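Local coordinates for protein PcyX_EBK42635 (Marine metagenome, PDB 5OWG) that probably catalyses the ferredoxin-dependent, four-electron reduction of biliverdin to phycoerythrobilin, a step in making phycobilin pigments, at residues R13-K18 with G72-H77; E23-N28 with R50-R55; Y56-H61 with C79-L84; Y91-I96 with A105-S110. All coordinates share one frame; numbering follows the deposited sequence.

Contact 1 of 4, residues R13-K18 with G72-H77; sequences RLIKWK and GLWMAH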
# COMPACT_ATOMS: atom_id res chain seq x y z
N ARG A 13 -13.57 1.07 13.23
CA ARG A 13 -12.50 2.04 13.07
C ARG A 13 -11.63 1.68 11.87
O ARG A 13 -11.17 2.56 11.13
CB ARG A 13 -11.65 2.12 14.34
CG ARG A 13 -10.56 3.19 14.29
CD ARG A 13 -11.16 4.59 14.26
NE ARG A 13 -10.13 5.62 14.25
CZ ARG A 13 -9.62 6.19 13.15
NH1 ARG A 13 -8.69 7.12 13.27
NH2 ARG A 13 -10.04 5.83 11.95
N LEU A 14 -11.39 0.38 11.68
CA LEU A 14 -10.64 -0.07 10.51
C LEU A 14 -11.40 0.24 9.23
O LEU A 14 -10.80 0.63 8.22
CB LEU A 14 -10.37 -1.57 10.62
CG LEU A 14 -9.51 -2.01 11.80
CD1 LEU A 14 -9.56 -3.53 11.96
CD2 LEU A 14 -8.07 -1.54 11.65
N ILE A 15 -12.73 0.09 9.26
CA ILE A 15 -13.54 0.41 8.09
C ILE A 15 -13.58 1.92 7.87
O ILE A 15 -13.56 2.40 6.73
CB ILE A 15 -14.95 -0.17 8.23
CG1 ILE A 15 -14.89 -1.63 8.72
CG2 ILE A 15 -15.70 -0.09 6.91
CD1 ILE A 15 -13.98 -2.52 7.91
N LYS A 16 -13.63 2.68 8.96
CA LYS A 16 -13.56 4.14 8.85
C LYS A 16 -12.24 4.56 8.22
O LYS A 16 -12.22 5.30 7.23
CB LYS A 16 -13.73 4.78 10.23
CG LYS A 16 -13.59 6.28 10.23
CD LYS A 16 -14.53 6.92 11.23
CE LYS A 16 -14.33 8.42 11.31
NZ LYS A 16 -14.46 9.08 9.98
N TRP A 17 -11.12 4.09 8.78
CA TRP A 17 -9.82 4.40 8.19
C TRP A 17 -9.77 4.03 6.72
O TRP A 17 -9.04 4.66 5.94
CB TRP A 17 -8.72 3.67 8.96
CG TRP A 17 -7.44 3.56 8.18
CD1 TRP A 17 -6.36 4.40 8.24
CD2 TRP A 17 -7.11 2.55 7.22
NE1 TRP A 17 -5.39 3.98 7.38
CE2 TRP A 17 -5.82 2.85 6.73
CE3 TRP A 17 -7.78 1.43 6.72
CZ2 TRP A 17 -5.19 2.06 5.77
CZ3 TRP A 17 -7.15 0.66 5.76
CH2 TRP A 17 -5.87 0.97 5.30
N LYS A 18 -10.53 3.01 6.31
CA LYS A 18 -10.51 2.58 4.92
C LYS A 18 -11.27 3.57 4.03
O LYS A 18 -10.79 3.92 2.95
CB LYS A 18 -11.11 1.18 4.78
CG LYS A 18 -11.04 0.60 3.38
CD LYS A 18 -11.67 -0.78 3.30
CE LYS A 18 -13.15 -0.77 3.62
NZ LYS A 18 -13.90 0.21 2.78
N GLY A 72 -12.47 -15.39 11.19
CA GLY A 72 -13.06 -14.07 11.06
C GLY A 72 -12.04 -12.96 11.22
O GLY A 72 -11.86 -12.43 12.31
N LEU A 73 -11.39 -12.60 10.12
CA LEU A 73 -10.32 -11.61 10.14
C LEU A 73 -10.63 -10.47 9.17
O LEU A 73 -11.64 -10.46 8.47
CB LEU A 73 -8.97 -12.26 9.80
CG LEU A 73 -8.39 -13.23 10.83
CD1 LEU A 73 -7.03 -13.74 10.37
CD2 LEU A 73 -8.27 -12.59 12.21
N TRP A 74 -9.72 -9.50 9.15
CA TRP A 74 -9.86 -8.27 8.37
C TRP A 74 -8.49 -7.64 8.30
O TRP A 74 -7.90 -7.32 9.34
CB TRP A 74 -10.86 -7.31 9.00
CG TRP A 74 -11.23 -6.15 8.11
CD1 TRP A 74 -12.38 -6.01 7.40
CD2 TRP A 74 -10.44 -4.98 7.84
NE1 TRP A 74 -12.37 -4.83 6.70
CE2 TRP A 74 -11.19 -4.18 6.95
CE3 TRP A 74 -9.18 -4.54 8.25
CZ2 TRP A 74 -10.72 -2.96 6.47
CZ3 TRP A 74 -8.72 -3.32 7.77
CH2 TRP A 74 -9.48 -2.55 6.89
N MET A 75 -7.97 -7.46 7.09
CA MET A 75 -6.64 -6.90 6.91
C MET A 75 -6.69 -5.87 5.79
O MET A 75 -7.63 -5.84 4.99
CB MET A 75 -5.61 -8.00 6.60
CG MET A 75 -5.44 -8.35 5.13
SD MET A 75 -4.42 -7.20 4.17
CE MET A 75 -2.86 -7.26 5.05
N ALA A 76 -5.66 -5.03 5.75
CA ALA A 76 -5.54 -4.04 4.70
C ALA A 76 -4.07 -3.77 4.44
O ALA A 76 -3.24 -3.83 5.35
CB ALA A 76 -6.27 -2.74 5.06
N HIS A 77 -3.76 -3.47 3.18
CA HIS A 77 -2.41 -3.14 2.76
C HIS A 77 -2.49 -1.94 1.84
O HIS A 77 -3.34 -1.88 0.95
CB HIS A 77 -1.75 -4.33 2.04
CG HIS A 77 -0.53 -3.98 1.27
ND1 HIS A 77 0.73 -3.98 1.82
CD2 HIS A 77 -0.36 -3.61 -0.03
CE1 HIS A 77 1.62 -3.63 0.91
NE2 HIS A 77 0.98 -3.40 -0.22
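W74 reaches from its strand into the first turn of helix 14-28, where L14, I15, W17 and K18 gather round its indole. Its CG stands anti to the backbone N (chi1 -169°), which carries the two-ring group off the sheet toward the helix. The packing of L14 on this ring is a CH-pi contact. L14 CB lies over one face of the six-membered ring, 3.9 Å from its centroid and 19° off the normal. From there the leucine runs back along the indole, and L14 CD1 comes to 3.9 Å from W74 CE3.

The other contacts are apolar and less regular. I15 is branched and bends its end back toward the strand, its terminal methyl coming in obliquely with CD1 3.1 Å from W74 NE1. K18 contributes its aliphatic part: CD meets the edge of the indole at W74 CZ2, 4.0 Å away, and the chain then bends at chi3 and chi4. The second tryptophan, W17, approaches both strand residues that point at the helix. Its CZ3 is 3.6 Å from A76 CB and 4.1 Å from W74 CH2; a side chain as small as alanine lets the large ring come close to the sheet.

With helix and strand segments running at 27°, this is helix-on-sheet packing. Strand 73-82 lies between strands 57-67 and 90-96, with V64 and I95 touching W74 from either neighbour. W17 continues to F93 on strand 90-96, while L162 and A169 of helix 161-179 pack on L14 and W17.

Contact 2 of 4, residues E23-N28 with R50-R55; sequences EVLNNN and RTWNNR
L25 and N26 meet the indole of W52 where the last turns of helix 14-28 lie across the antiparallel sheet, part of the alpha/beta/alpha sandwich of the ferredoxin-dependent bilin reductases. L25 supplies the apolar half. It stands over one face of the ring, crossing it at about a right angle: CB sits above the middle of the indole, and CD1 is 3.7 Å from the centroid of the six-membered ring, 17° off its normal. A branched leucine suits this place because backbone-proximal and terminal carbons can rest on different parts of the two-ring surface.

N26 supplies the polar half. With CG beside its own backbone N (chi1 -72°), the amide swings toward the strand and OD1 accepts the indole N-H from W52 NE1 at 3.1 Å. The bond bends to 154° at the hydrogen. Besides giving the ring nitrogen a partner, it should restrict rocking of the indole against L25.

In the next shell R50, two residues back on the same side of the strand, turns one face of its guanidinium to the indole, W52 CZ2 lying 3.6 Å above that plane. E31 on strand 30-32 pairs with R50 NE in a salt bridge, which probably helps position it. L29 also packs on W52.

Toward the end of the helix, N54 ND2 comes to 3.7 Å from N28 O, too long for a bond, while N54 OD1 receives the backbone N-H groups of Y56 and I57. N28 turns back on its own helix, where ND2 donates to V24 O at 3.1 Å, close to the plane of its amide.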
# COMPACT_ATOMS: atom_id res chain seq x y z
N GLU A 23 -11.18 8.14 0.22
CA GLU A 23 -11.53 9.52 -0.11
C GLU A 23 -10.29 10.32 -0.48
O GLU A 23 -10.31 11.09 -1.45
CB GLU A 23 -12.26 10.16 1.06
CG GLU A 23 -12.78 11.57 0.79
CD GLU A 23 -13.82 11.61 -0.32
OE1 GLU A 23 -14.29 10.53 -0.73
OE2 GLU A 23 -14.17 12.72 -0.77
N VAL A 24 -9.21 10.16 0.27
CA VAL A 24 -7.98 10.89 -0.02
C VAL A 24 -7.46 10.51 -1.40
O VAL A 24 -7.10 11.37 -2.21
CB VAL A 24 -6.92 10.63 1.07
CG1 VAL A 24 -5.58 11.26 0.70
CG2 VAL A 24 -7.41 11.17 2.41
N LEU A 25 -7.41 9.21 -1.69
CA LEU A 25 -6.87 8.76 -2.98
C LEU A 25 -7.72 9.26 -4.14
O LEU A 25 -7.19 9.61 -5.20
CB LEU A 25 -6.75 7.23 -3.00
CG LEU A 25 -5.76 6.62 -2.00
CD1 LEU A 25 -5.93 5.11 -1.94
CD2 LEU A 25 -4.33 6.97 -2.37
N ASN A 26 -9.04 9.29 -3.96
CA ASN A 26 -9.92 9.79 -5.02
C ASN A 26 -9.74 11.29 -5.23
O ASN A 26 -9.97 11.78 -6.34
CB ASN A 26 -11.38 9.48 -4.69
CG ASN A 26 -11.70 8.00 -4.85
OD1 ASN A 26 -11.08 7.30 -5.64
ND2 ASN A 26 -12.69 7.53 -4.09
N ASN A 27 -9.34 12.03 -4.20
CA ASN A 27 -9.23 13.48 -4.29
C ASN A 27 -7.91 13.95 -4.88
O ASN A 27 -7.81 15.13 -5.24
CB ASN A 27 -9.41 14.11 -2.91
CG ASN A 27 -10.87 14.36 -2.56
OD1 ASN A 27 -11.77 13.71 -3.09
ND2 ASN A 27 -11.10 15.32 -1.67
N ASN A 28 -6.91 13.09 -4.97
CA ASN A 28 -5.58 13.48 -5.45
C ASN A 28 -5.11 12.66 -6.64
O ASN A 28 -4.48 13.21 -7.55
CB ASN A 28 -4.56 13.34 -4.31
CG ASN A 28 -4.76 14.36 -3.21
OD1 ASN A 28 -4.04 15.35 -3.13
ND2 ASN A 28 -5.75 14.12 -2.36
N ARG A 50 -7.41 -2.27 -5.42
CA ARG A 50 -7.64 -1.06 -6.19
C ARG A 50 -6.34 -0.28 -6.30
O ARG A 50 -5.57 -0.23 -5.34
CB ARG A 50 -8.72 -0.20 -5.54
CG ARG A 50 -10.08 -0.88 -5.46
CD ARG A 50 -11.07 -0.06 -4.66
NE ARG A 50 -11.45 1.16 -5.36
CZ ARG A 50 -12.17 2.14 -4.82
NH1 ARG A 50 -12.59 2.04 -3.57
NH2 ARG A 50 -12.47 3.21 -5.53
N THR A 51 -6.10 0.32 -7.46
CA THR A 51 -4.86 1.03 -7.71
C THR A 51 -5.14 2.41 -8.28
O THR A 51 -6.04 2.58 -9.12
CB THR A 51 -3.94 0.25 -8.66
OG1 THR A 51 -4.66 -0.06 -9.87
CG2 THR A 51 -3.46 -1.03 -8.00
N TRP A 52 -4.38 3.40 -7.82
CA TRP A 52 -4.43 4.76 -8.34
C TRP A 52 -3.03 5.18 -8.76
O TRP A 52 -2.03 4.56 -8.40
CB TRP A 52 -4.95 5.77 -7.30
CG TRP A 52 -6.33 5.53 -6.77
CD1 TRP A 52 -7.45 6.27 -7.04
CD2 TRP A 52 -6.74 4.51 -5.86
NE1 TRP A 52 -8.53 5.76 -6.35
CE2 TRP A 52 -8.12 4.68 -5.62
CE3 TRP A 52 -6.07 3.46 -5.22
CZ2 TRP A 52 -8.84 3.84 -4.78
CZ3 TRP A 52 -6.79 2.63 -4.38
CH2 TRP A 52 -8.16 2.82 -4.17
N ASN A 53 -2.96 6.26 -9.54
CA ASN A 53 -1.69 6.90 -9.83
C ASN A 53 -1.94 8.32 -10.30
O ASN A 53 -3.06 8.68 -10.68
CB ASN A 53 -0.89 6.12 -10.88
CG ASN A 53 -1.61 6.01 -12.21
OD1 ASN A 53 -2.43 6.86 -12.56
ND2 ASN A 53 -1.31 4.96 -12.96
N ASN A 54 -0.89 9.13 -10.27
CA ASN A 54 -0.90 10.44 -10.90
C ASN A 54 0.50 10.73 -11.42
O ASN A 54 1.39 9.88 -11.37
CB ASN A 54 -1.42 11.52 -9.93
CG ASN A 54 -0.41 11.89 -8.85
OD1 ASN A 54 0.72 11.42 -8.84
ND2 ASN A 54 -0.83 12.77 -7.94
N ARG A 55 0.68 11.95 -11.93
CA ARG A 55 1.97 12.34 -12.49
C ARG A 55 3.12 12.02 -11.54
O ARG A 55 4.19 11.59 -11.98
CB ARG A 55 1.95 13.83 -12.82
CG ARG A 55 3.33 14.46 -13.03
CD ARG A 55 3.22 15.91 -13.51
NE ARG A 55 4.52 16.57 -13.56
CZ ARG A 55 4.70 17.88 -13.76
NH1 ARG A 55 3.65 18.67 -13.92
NH2 ARG A 55 5.92 18.39 -13.78

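Contact 3 of 4, residues Y56-H61 with C79-L84; sequences YIRRAH and CLFPML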
# COMPACT_ATOMS: atom_id res chain seq x y z
N TYR A 56 2.91 12.21 -10.24
CA TYR A 56 4.00 12.12 -9.28
C TYR A 56 4.10 10.76 -8.61
O TYR A 56 5.17 10.43 -8.07
CB TYR A 56 3.83 13.20 -8.21
CG TYR A 56 3.69 14.60 -8.79
CD1 TYR A 56 4.80 15.32 -9.20
CD2 TYR A 56 2.44 15.19 -8.92
CE1 TYR A 56 4.67 16.59 -9.73
CE2 TYR A 56 2.30 16.46 -9.44
CZ TYR A 56 3.42 17.16 -9.84
OH TYR A 56 3.29 18.42 -10.37
N ILE A 57 3.03 9.97 -8.62
CA ILE A 57 2.99 8.67 -7.95
C ILE A 57 2.61 7.63 -8.99
O ILE A 57 1.45 7.59 -9.44
CB ILE A 57 2.00 8.67 -6.78
CG1 ILE A 57 2.45 9.66 -5.70
CG2 ILE A 57 1.86 7.27 -6.18
CD1 ILE A 57 1.31 10.18 -4.84
N ARG A 58 3.57 6.79 -9.39
CA ARG A 58 3.30 5.81 -10.44
C ARG A 58 2.32 4.75 -9.98
O ARG A 58 1.55 4.23 -10.80
CB ARG A 58 4.60 5.16 -10.92
CG ARG A 58 5.26 4.22 -9.92
CD ARG A 58 6.42 3.47 -10.58
NE ARG A 58 7.10 2.59 -9.64
CZ ARG A 58 6.76 1.32 -9.40
NH1 ARG A 58 5.73 0.77 -10.02
NH2 ARG A 58 7.46 0.61 -8.52
N ARG A 59 2.31 4.40 -8.69
CA ARG A 59 1.45 3.33 -8.22
C ARG A 59 1.04 3.55 -6.78
O ARG A 59 1.89 3.78 -5.91
CB ARG A 59 2.14 1.97 -8.37
CG ARG A 59 1.23 0.79 -8.04
CD ARG A 59 1.88 -0.53 -8.41
NE ARG A 59 0.94 -1.65 -8.28
CZ ARG A 59 0.80 -2.40 -7.19
NH1 ARG A 59 1.54 -2.17 -6.11
NH2 ARG A 59 -0.08 -3.39 -7.19
N ALA A 60 -0.27 3.48 -6.53
CA ALA A 60 -0.85 3.50 -5.19
C ALA A 60 -1.85 2.36 -5.13
O ALA A 60 -2.81 2.34 -5.91
CB ALA A 60 -1.52 4.84 -4.90
N HIS A 61 -1.65 1.43 -4.21
CA HIS A 61 -2.34 0.14 -4.23
C HIS A 61 -3.01 -0.10 -2.89
O HIS A 61 -2.34 -0.11 -1.85
CB HIS A 61 -1.36 -0.99 -4.56
CG HIS A 61 -1.96 -2.36 -4.52
ND1 HIS A 61 -1.21 -3.49 -4.30
CD2 HIS A 61 -3.24 -2.77 -4.68
CE1 HIS A 61 -2.00 -4.55 -4.33
NE2 HIS A 61 -3.24 -4.14 -4.55
N CYS A 79 0.21 0.84 -0.22
CA CYS A 79 1.57 1.17 -0.60
C CYS A 79 1.54 2.18 -1.73
O CYS A 79 0.68 2.13 -2.61
CB CYS A 79 2.35 -0.07 -1.05
SG CYS A 79 4.10 0.23 -1.28
N LEU A 80 2.50 3.11 -1.70
CA LEU A 80 2.63 4.15 -2.72
C LEU A 80 4.07 4.21 -3.20
O LEU A 80 4.98 4.43 -2.41
CB LEU A 80 2.20 5.52 -2.18
CG LEU A 80 0.74 5.93 -2.36
CD1 LEU A 80 -0.18 5.16 -1.43
CD2 LEU A 80 0.58 7.44 -2.15
N PHE A 81 4.26 4.01 -4.51
CA PHE A 81 5.57 4.19 -5.14
C PHE A 81 5.60 5.51 -5.90
O PHE A 81 4.69 5.77 -6.71
CB PHE A 81 5.86 3.05 -6.11
CG PHE A 81 6.26 1.76 -5.45
CD1 PHE A 81 7.57 1.57 -5.03
CD2 PHE A 81 5.35 0.74 -5.27
CE1 PHE A 81 7.95 0.38 -4.42
CE2 PHE A 81 5.72 -0.45 -4.67
CZ PHE A 81 7.02 -0.63 -4.24
N PRO A 82 6.59 6.38 -5.69
CA PRO A 82 6.67 7.61 -6.49
C PRO A 82 7.12 7.32 -7.92
O PRO A 82 7.50 6.20 -8.27
CB PRO A 82 7.70 8.45 -5.74
CG PRO A 82 8.53 7.46 -5.00
CD PRO A 82 7.60 6.35 -4.62
N MET A 83 7.06 8.36 -8.75
CA MET A 83 7.45 8.23 -10.15
C MET A 83 8.97 8.10 -10.27
O MET A 83 9.72 8.33 -9.32
CB MET A 83 6.92 9.43 -10.95
CG MET A 83 6.90 9.24 -12.47
SD MET A 83 5.98 7.78 -13.00
CE MET A 83 4.33 8.21 -12.45
N LEU A 84 9.41 7.74 -11.48
CA LEU A 84 10.75 7.19 -11.69
C LEU A 84 11.87 8.24 -11.73
O LEU A 84 13.04 7.84 -11.71
CB LEU A 84 10.76 6.38 -12.99
CG LEU A 84 9.79 5.19 -13.02
CD1 LEU A 84 9.81 4.52 -14.38
CD2 LEU A 84 10.11 4.18 -11.92
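R59 and F81 pair across an antiparallel hairpin, and R58 faces the same F81, making a classic beta bulge just where the chain turns a corner. The part on the A60-H61 side of the bulge is regular and buried. F81 N donates to R59 O at 2.8 Å, and H61 and C79 exchange two backbone bonds. Between these pairs A60 and L80 share the other face: A60 CB is 3.6 Å from L80 CG, a methyl small enough to let the leucine lie against it, while helix 161-179 packs over L80.

At the bulge the ladder slackens, and the bond from R59 N to F81 O is long and weak at 3.4 Å. Here the side chains take over. R58 takes the cramped position between backbone N and carbonyl carbon (chi1 70°), then runs extended alongside F81, so that its guanidinium lies flat on the ring, planes at 24° and centres 4.6 Å apart. Arginine suits this site by offering a flat cationic face to the phenyl ring and an N-H, at NE, to Q196 of helix 189-204.

On the bulge's other side, toward Y56 and L84, lies the partly exposed end with R58 and M83. M83 N still reaches Y56 O at 2.9 Å, though from well above the carbonyl plane. The flexible thioether of M83 folds back at chi2 and chi3, bringing CE to 3.4 Å from R58 CB.

Contact 4 of 4, residues Y91-I96 with A105-S110; sequences YGFDII and AFHDFS
Y91 and H107 lie diagonally across the two strands, the edge of the imidazole directed at the face of the phenol in an offset edge-to-face pair. Their planes stand at 86° with centroids 5.0 Å apart, and H107 NE2 comes to 3.3 Å from Y91 CE2. Both lie on the same face of the sheet, and CG anti to the backbone N (chi1 180° in each) carries each ring on toward the other. F109 meets Y91 next to H107, CE1 against CD2, rim to rim; F93 meets H107 in the same manner. Flat rings suit this face, where they can meet by edge and rim.

Backbone bonds hold the register. G92 and D108 form one hydrogen-bonded pair, D94 and F106 the other, the latter tighter, with F106 N to D94 O at 2.7 Å. Beside them, H107 CA lies only 3.1 Å from G92 O, a CA-H...O contact.

On the opposite face D94 and F106 run side by side, D94 OD2 3.6 Å from F106 CD2, while D94 OD1 is probably hydrogen-bonded to H77 ND1 on strand 73-82. There S110 OG donates to D108 OD1 at 2.8 Å.

Helix 161-179 packs on the aromatic face, and its A169 O is hydrogen-bonded to Y91 OH. An aromatic cluster on a two-stranded antiparallel hairpin thus borders the sheet, strand 104-110 being one of its two outermost strands, in the helix-flanked sheet fold of ferredoxin-dependent bilin reductases.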
# COMPACT_ATOMS: atom_id res chain seq x y z
N TYR A 91 5.54 5.24 1.02
CA TYR A 91 4.48 5.09 2.00
C TYR A 91 4.06 3.63 2.06
O TYR A 91 3.78 3.01 1.03
CB TYR A 91 3.28 5.96 1.63
CG TYR A 91 2.10 5.87 2.58
CD1 TYR A 91 1.19 4.82 2.50
CD2 TYR A 91 1.88 6.85 3.54
CE1 TYR A 91 0.11 4.74 3.36
CE2 TYR A 91 0.80 6.78 4.40
CZ TYR A 91 -0.08 5.73 4.31
OH TYR A 91 -1.16 5.65 5.16
N GLY A 92 4.02 3.08 3.27
CA GLY A 92 3.58 1.71 3.46
C GLY A 92 2.79 1.59 4.74
O GLY A 92 3.27 2.01 5.80
N PHE A 93 1.58 1.06 4.65
CA PHE A 93 0.73 0.85 5.82
C PHE A 93 0.14 -0.54 5.73
O PHE A 93 -0.51 -0.88 4.73
CB PHE A 93 -0.38 1.90 5.91
CG PHE A 93 -1.25 1.77 7.12
CD1 PHE A 93 -0.86 2.30 8.34
CD2 PHE A 93 -2.46 1.10 7.05
CE1 PHE A 93 -1.66 2.17 9.46
CE2 PHE A 93 -3.27 0.97 8.17
CZ PHE A 93 -2.87 1.51 9.37
N ASP A 94 0.37 -1.35 6.76
CA ASP A 94 -0.13 -2.72 6.81
C ASP A 94 -0.71 -2.96 8.19
O ASP A 94 -0.02 -2.79 9.20
CB ASP A 94 0.99 -3.72 6.51
CG ASP A 94 1.49 -3.62 5.08
OD1 ASP A 94 0.66 -3.72 4.16
OD2 ASP A 94 2.71 -3.44 4.89
N ILE A 95 -1.98 -3.35 8.23
CA ILE A 95 -2.69 -3.63 9.47
C ILE A 95 -3.42 -4.95 9.32
O ILE A 95 -4.18 -5.15 8.36
CB ILE A 95 -3.67 -2.49 9.84
CG1 ILE A 95 -4.06 -2.58 11.32
CG2 ILE A 95 -4.92 -2.51 8.95
CD1 ILE A 95 -3.06 -1.92 12.22
N ILE A 96 -3.17 -5.88 10.24
CA ILE A 96 -3.95 -7.10 10.38
C ILE A 96 -4.49 -7.15 11.80
O ILE A 96 -3.73 -7.06 12.76
CB ILE A 96 -3.11 -8.36 10.07
CG1 ILE A 96 -3.90 -9.64 10.41
CG2 ILE A 96 -1.80 -8.34 10.85
CD1 ILE A 96 -5.22 -9.77 9.68
N ALA A 105 0.70 -4.43 12.94
CA ALA A 105 0.58 -3.06 12.46
C ALA A 105 1.95 -2.60 11.99
O ALA A 105 2.95 -2.79 12.69
CB ALA A 105 0.05 -2.13 13.55
N PHE A 106 2.00 -1.99 10.81
CA PHE A 106 3.24 -1.49 10.24
C PHE A 106 2.98 -0.21 9.46
O PHE A 106 1.95 -0.09 8.80
CB PHE A 106 3.88 -2.54 9.31
CG PHE A 106 5.03 -2.02 8.51
CD1 PHE A 106 6.29 -1.90 9.07
CD2 PHE A 106 4.85 -1.63 7.19
CE1 PHE A 106 7.35 -1.42 8.33
CE2 PHE A 106 5.91 -1.15 6.44
CZ PHE A 106 7.16 -1.05 7.01
N HIS A 107 3.91 0.73 9.55
CA HIS A 107 3.78 1.99 8.84
C HIS A 107 5.09 2.76 8.92
O HIS A 107 5.68 2.88 10.00
CB HIS A 107 2.63 2.84 9.39
CG HIS A 107 2.45 4.15 8.69
ND1 HIS A 107 3.22 5.26 8.98
CD2 HIS A 107 1.59 4.53 7.71
CE1 HIS A 107 2.85 6.26 8.21
NE2 HIS A 107 1.86 5.85 7.43
N ASP A 108 5.53 3.30 7.79
CA ASP A 108 6.67 4.21 7.74
C ASP A 108 6.83 4.69 6.30
O ASP A 108 6.18 4.18 5.38
CB ASP A 108 7.97 3.56 8.22
CG ASP A 108 8.61 2.69 7.15
OD1 ASP A 108 7.88 1.91 6.51
OD2 ASP A 108 9.84 2.79 6.96
N PHE A 109 7.70 5.68 6.12
CA PHE A 109 8.10 6.15 4.79
C PHE A 109 9.46 5.55 4.49
O PHE A 109 10.51 6.17 4.69
CB PHE A 109 8.13 7.68 4.73
CG PHE A 109 6.77 8.33 4.85
CD1 PHE A 109 5.63 7.59 5.10
CD2 PHE A 109 6.65 9.70 4.69
CE1 PHE A 109 4.40 8.21 5.20
CE2 PHE A 109 5.42 10.32 4.78
CZ PHE A 109 4.29 9.58 5.04
N SER A 110 9.45 4.32 4.00
CA SER A 110 10.69 3.60 3.75
C SER A 110 11.50 4.33 2.67
O SER A 110 10.96 4.63 1.60
CB SER A 110 10.40 2.17 3.31
OG SER A 110 9.61 1.50 4.29

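How the contacts relate
From the N terminus, helix 14-28 makes both of its contacts with the same sheet. Contact 1 closes the long loop from the start of the helix to strand 73-82, and contact 2, from the helix end to strand 47-53, is nested inside it. Contact 3 closes the hairpin of strands 57-67 and 73-82; along the chain it crosses contact 1, and both use strand 73-82, their centres about 22 Å apart. Contact 4 follows in series as a short hairpin at the far border. Neighbouring strands join the contacts: W52 N meets A60 O between contacts 2 and 3, L80 N meets Y91 O between 3 and 4, and A76 N meets I95 O between 1 and 4.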